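Local coordinates for protein phosphoribosyl-aminoimidazole carboxylase (Aspergillus clavatus, PDB 3K5I) that probably catalyses the ATP-dependent carboxylation of 5-aminoimidazole ribonucleotide to its N5-carboxy form, a step of purine biosynthesis, at residues V80-L83 and A84-D88; V52-A55 and D56-A60; R179-S182 and Q183-P187. All coordinates share one frame; numbering follows the deposited sequence.

Interaction 1: V80-L83 and A84-D88; sequences VRQL and AKTCD
Thr86 folds back on Leu83 just past the end of helix 77-84 and binds one carbonyl oxygen twice. Its backbone N lies 3.1 Å from Leu83 O. Its hydroxyl OG1 gives a second hydrogen bond to the same Leu83 O, at 3.0 Å. Both donors come from one face of the carbonyl, well above its plane. The hydroxyl gets there because chi1 of 59° sets OG1 between the backbone N and the carbonyl carbon. The last helical turn is held by backbone bonds. Ala84 N keeps the i-to-i+4 pattern with Val80 O at 3.2 Å. Lys85 N is shared between Arg81 O at 3.1 Å and Gln82 O at 2.8 Å, as the helix tightens before Lys85 leaves helical geometry. Among the side chains, Gln82 bends at chi2 and crosses Thr86 obliquely, Gln82 NE2 lying 3.8 Å from the Thr86 methyl CG2. On the buried side Cys87 SG rests 3.6 Å from Leu83 O, which therefore has Thr86 and Cys87 around it. The charged pair is separate: Arg81 and Lys85 run near each other, but Arg81 is drawn into a salt bridge with Glu104 and Lys85 NZ makes a long, weak ion pair with Glu108; Lys85 is modelled in two conformers, which leaves the placing of its tip doubtful. Val80 and Ala84 pack on helix 99-105, Leu83, Thr86 and Cys87 lean on Asn51 of strand 49-54, and the chain runs on into the parallel strand 89-92.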
# COMPACT_ATOMS: atom_id res chain seq x y z
N VAL A 80 -1.57 27.67 9.38
CA VAL A 80 -2.80 26.89 9.74
C VAL A 80 -3.99 27.46 8.91
O VAL A 80 -4.75 26.71 8.28
CB VAL A 80 -3.05 26.68 11.33
CG1 VAL A 80 -4.41 26.06 11.65
CG2 VAL A 80 -1.97 25.91 12.23
N ARG A 81 -4.12 28.80 8.87
CA ARG A 81 -5.19 29.56 8.16
C ARG A 81 -5.13 29.55 6.62
O ARG A 81 -6.10 29.51 5.88
CB ARG A 81 -5.07 31.00 8.67
CG ARG A 81 -6.35 31.82 8.69
CD ARG A 81 -6.19 33.35 9.02
NE ARG A 81 -7.53 33.91 9.20
CZ ARG A 81 -8.19 33.97 10.36
NH1 ARG A 81 -9.41 34.49 10.41
NH2 ARG A 81 -7.64 33.54 11.49
N GLN A 82 -3.92 29.61 6.12
CA GLN A 82 -3.72 29.50 4.70
C GLN A 82 -4.19 28.06 4.37
O GLN A 82 -5.10 27.88 3.58
CB GLN A 82 -2.21 29.62 4.41
CG GLN A 82 -1.95 29.34 2.95
CD GLN A 82 -2.70 30.33 2.09
OE1 GLN A 82 -2.97 31.45 2.55
NE2 GLN A 82 -3.02 29.96 0.83
N LEU A 83 -3.62 27.01 4.97
CA LEU A 83 -4.10 25.65 4.62
C LEU A 83 -5.60 25.51 4.52
O LEU A 83 -6.20 24.94 3.60
CB LEU A 83 -3.74 24.61 5.67
CG LEU A 83 -4.15 23.15 5.36
CD1 LEU A 83 -3.14 22.47 4.41
CD2 LEU A 83 -4.14 22.39 6.71
N ALA A 84 -6.23 26.05 5.54
CA ALA A 84 -7.69 26.00 5.58
C ALA A 84 -8.45 26.78 4.49
O ALA A 84 -9.59 26.45 4.12
CB ALA A 84 -8.05 26.55 6.89
N LYS A 85 -7.84 27.84 3.99
CA LYS A 85 -8.50 28.64 2.97
C LYS A 85 -8.35 27.94 1.61
O LYS A 85 -8.63 28.48 0.53
CB LYS A 85 -7.77 30.00 2.84
CG LYS A 85 -7.73 30.94 4.04
CD LYS A 85 -8.79 32.04 4.05
CE LYS A 85 -9.22 32.39 5.49
NZ LYS A 85 -9.83 33.75 5.68
N THR A 86 -7.90 26.70 1.63
CA THR A 86 -7.73 26.10 0.33
C THR A 86 -8.18 24.65 0.35
O THR A 86 -7.82 23.83 -0.49
CB THR A 86 -6.24 26.27 -0.11
OG1 THR A 86 -5.35 25.66 0.83
CG2 THR A 86 -5.90 27.72 -0.15
N CYS A 87 -8.98 24.32 1.33
CA CYS A 87 -9.32 22.94 1.31
C CYS A 87 -10.73 22.75 1.84
O CYS A 87 -11.25 23.57 2.59
CB CYS A 87 -8.19 22.19 2.10
SG CYS A 87 -8.56 22.22 3.90
N ASP A 88 -11.39 21.67 1.43
CA ASP A 88 -12.72 21.49 1.95
C ASP A 88 -12.84 20.92 3.33
O ASP A 88 -13.93 21.06 3.86
CB ASP A 88 -13.66 20.81 0.98
CG ASP A 88 -13.56 21.46 -0.36
OD1 ASP A 88 -14.03 22.62 -0.59
OD2 ASP A 88 -12.84 20.76 -1.10

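Interaction 2: V52-A55 and D56-A60; sequences VLDA and DNSPA
Val52 and Ala60 meet across the bend that ends strand 49-54, and the packed half of the contact lies on their side. Val52 CG1 touches Ala60 CB at 4.2 Å, a small apolar contact that brings the returning chain back beside the strand; Ala60 also touches Arg37 and Val40 of helix 34-46. Nearby, Ser58 OG lies 3.8 Å from Asp54 CB. With chi1 at 70°, OG sits between the backbone N and carbonyl carbon of Ser58 and is turned inward, where it donates to Gly32 O. Asp54 OD2 accepts from Gly32 N. Gly32 N and O are thus both engaged by side chains of the bend, and Ala60 adds a backbone hydrogen bond to Gly32. Asp54 OD1 is modelled 2.4 Å from Ala55 N, a hydrogen bond so short that its length is doubtful. The outer half is looser. A type II beta turn runs from Ala55 to Ser58, closed by a weak bond from Ser58 N to Ala55 O at 3.3 Å; Asn57 supplies the positive phi (61°) its third position requires. Ala55, Asp56 and Asn57 are exposed, although Asp56 OD1 is hydrogen-bonded to Thr71 OG1, Ala55 O to Lys61 NZ, and Asn57 packs on Ala65 of the second subunit. The chemistry is thus mainly polar: one carboxylate and one hydroxyl hold Gly32, next to Gly33 of the 5-aminoimidazole ribonucleotide pocket, and with the Asp54 side chain about 5 Å from that ligand they probably help shape its glycine-rich wall.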
# COMPACT_ATOMS: atom_id res chain seq x y z
N VAL A 52 -0.86 19.34 2.27
CA VAL A 52 -0.26 19.15 3.60
C VAL A 52 0.40 20.34 4.29
O VAL A 52 1.07 21.11 3.66
CB VAL A 52 0.96 18.19 3.30
CG1 VAL A 52 1.62 17.58 4.51
CG2 VAL A 52 0.52 17.08 2.39
N LEU A 53 0.18 20.49 5.59
CA LEU A 53 0.87 21.59 6.25
C LEU A 53 2.06 21.03 7.08
O LEU A 53 1.90 20.26 8.03
CB LEU A 53 -0.09 22.40 7.13
CG LEU A 53 0.53 23.61 7.87
CD1 LEU A 53 1.41 24.56 7.07
CD2 LEU A 53 -0.48 24.38 8.74
N ASP A 54 3.28 21.39 6.70
CA ASP A 54 4.45 20.95 7.45
C ASP A 54 5.72 21.45 6.75
O ASP A 54 5.64 22.23 5.81
CB ASP A 54 4.44 19.43 7.60
CG ASP A 54 5.37 18.96 8.72
OD1 ASP A 54 6.37 19.66 9.05
OD2 ASP A 54 5.04 17.89 9.25
N ALA A 55 6.90 21.03 7.18
CA ALA A 55 8.08 21.49 6.46
C ALA A 55 8.08 21.01 5.00
O ALA A 55 7.38 20.10 4.61
CB ALA A 55 9.30 20.99 7.13
N ASP A 56 8.86 21.67 4.14
CA ASP A 56 8.90 21.28 2.73
C ASP A 56 9.55 19.96 2.63
O ASP A 56 10.47 19.65 3.41
CB ASP A 56 9.70 22.21 1.81
CG ASP A 56 8.92 23.44 1.51
OD1 ASP A 56 7.67 23.52 1.75
OD2 ASP A 56 9.65 24.30 1.01
N ASN A 57 9.09 19.22 1.63
CA ASN A 57 9.66 17.89 1.51
C ASN A 57 9.44 16.94 2.72
O ASN A 57 10.21 16.00 2.96
CB ASN A 57 11.14 18.04 1.28
CG ASN A 57 11.68 16.85 0.54
OD1 ASN A 57 12.63 16.22 1.00
ND2 ASN A 57 11.04 16.50 -0.58
N SER A 58 8.39 17.19 3.49
CA SER A 58 8.20 16.27 4.60
C SER A 58 7.67 14.94 4.04
O SER A 58 7.29 14.86 2.86
CB SER A 58 7.32 16.90 5.66
OG SER A 58 6.01 17.00 5.16
N PRO A 59 7.66 13.91 4.90
CA PRO A 59 7.20 12.57 4.52
C PRO A 59 5.97 12.37 3.66
O PRO A 59 5.96 11.51 2.77
CB PRO A 59 7.11 11.79 5.81
CG PRO A 59 8.29 12.44 6.57
CD PRO A 59 8.09 13.94 6.31
N ALA A 60 5.02 13.27 3.88
CA ALA A 60 3.76 13.22 3.15
C ALA A 60 3.72 13.97 1.84
O ALA A 60 3.05 13.60 0.88
CB ALA A 60 2.52 13.46 4.11

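Interaction 3: R179-S182 and Q183-P187; sequences RVNS and QDDIP
Asp185 closes a type I beta turn on Ser182 and also touches Val180. Its CB lies 3.5 Å from Ser182 O and 4.2 Å from Val180 CG1, the Val180 and Asp185 side chains sliding past each other in opposite directions. CG, anti to the carbonyl carbon at chi1 -63°, swings the carboxylate over toward the start of the turn. At one tip, OD2 accepts from Ser182 OG at 2.9 Å, met on the anti side and 25° out of the carboxylate plane. The other, OD1, stops 3.7 Å from Asn181 N, with the Asn181 amide turned 75° against the carboxylate. Arg179 NE and NH1 both bind Asn181 OD1, which lies in the guanidinium plane, and hold the amide. The backbone closes the turn through Asp185 N to Ser182 O at 3.2 Å. A very short bond from Asp184 N to Ser182 OG would make an ST turn, but its geometry is doubtful. Ser182 N is buried without a partner in the model. With Val180 CG1 packed against Ile186 CG1, this is a strand-turn-helix junction, from edge strand 177-180 into helix 186-192 of the ATP-grasp domain.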
# COMPACT_ATOMS: atom_id res chain seq x y z
N ARG A 179 10.29 8.59 34.03
CA ARG A 179 10.13 7.70 35.16
C ARG A 179 10.93 8.20 36.35
O ARG A 179 12.14 8.42 36.26
CB ARG A 179 10.75 6.34 34.87
CG ARG A 179 10.24 5.40 35.99
CD ARG A 179 10.24 3.90 35.61
NE ARG A 179 10.63 3.10 36.77
CZ ARG A 179 10.37 1.80 36.97
NH1 ARG A 179 10.77 1.24 38.11
NH2 ARG A 179 9.74 1.09 36.05
N VAL A 180 10.25 8.38 37.48
CA VAL A 180 10.93 8.85 38.67
C VAL A 180 10.90 7.63 39.62
O VAL A 180 9.82 7.22 39.98
CB VAL A 180 10.17 10.04 39.23
CG1 VAL A 180 10.99 10.60 40.36
CG2 VAL A 180 9.88 11.10 38.14
N ASN A 181 12.03 7.03 39.98
CA ASN A 181 12.04 5.83 40.85
C ASN A 181 12.24 6.11 42.32
O ASN A 181 11.79 5.37 43.19
CB ASN A 181 13.14 4.84 40.43
CG ASN A 181 12.87 4.21 39.09
OD1 ASN A 181 11.93 3.44 38.99
ND2 ASN A 181 13.71 4.50 38.08
N SER A 182 12.94 7.21 42.57
CA SER A 182 13.24 7.63 43.92
C SER A 182 13.27 9.13 43.95
O SER A 182 13.27 9.79 42.92
CB SER A 182 14.69 7.24 44.26
OG SER A 182 15.64 8.29 44.00
N GLN A 183 13.33 9.63 45.17
CA GLN A 183 13.37 11.07 45.39
C GLN A 183 14.72 11.59 44.97
O GLN A 183 14.95 12.79 44.90
CB GLN A 183 13.13 11.26 46.88
CG GLN A 183 13.52 12.58 47.50
CD GLN A 183 13.05 12.57 48.95
OE1 GLN A 183 12.58 11.54 49.45
NE2 GLN A 183 13.16 13.71 49.62
N ASP A 184 15.62 10.66 44.68
CA ASP A 184 16.96 11.08 44.30
C ASP A 184 17.10 11.38 42.83
O ASP A 184 18.11 11.93 42.42
CB ASP A 184 17.98 10.01 44.66
CG ASP A 184 18.53 10.23 46.04
OD1 ASP A 184 18.45 11.42 46.43
OD2 ASP A 184 18.98 9.24 46.68
N ASP A 185 16.08 10.99 42.07
CA ASP A 185 16.03 11.22 40.62
C ASP A 185 15.45 12.60 40.32
O ASP A 185 15.62 13.10 39.23
CB ASP A 185 15.12 10.21 39.92
CG ASP A 185 15.61 8.77 40.06
OD1 ASP A 185 15.51 8.03 39.06
OD2 ASP A 185 16.06 8.38 41.16
N ILE A 186 14.78 13.19 41.30
CA ILE A 186 14.18 14.51 41.18
C ILE A 186 14.83 15.59 40.33
O ILE A 186 14.17 16.21 39.49
CB ILE A 186 13.37 14.99 42.45
CG1 ILE A 186 12.32 13.91 42.79
CG2 ILE A 186 12.93 16.53 42.45
CD1 ILE A 186 11.43 14.16 44.01
N PRO A 187 16.11 15.85 40.53
CA PRO A 187 16.69 16.90 39.72
C PRO A 187 16.82 16.46 38.29
O PRO A 187 16.67 17.25 37.35
CB PRO A 187 18.11 17.03 40.27
CG PRO A 187 18.14 16.29 41.53
CD PRO A 187 16.75 15.79 41.85

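All three contacts are local and follow one another in series along the chain, so none encloses or crosses another. From the N terminus, interaction 2 comes first and turns the chain out of strand 49-54 of the parallel sheet. Interaction 1 then closes the far end of helix 77-84, which carries the chain across to strand 89-92. These two touch: Leu53 CD2 lies 3.5 Å from Val80 N, so strand and helix share packing in the preATP-grasp region. Interaction 3 stands apart in the ATP-grasp region, its nearest atoms about 27 Å from interaction 2 and about 30 Å from interaction 1, and joins the antiparallel sheet to the following helix.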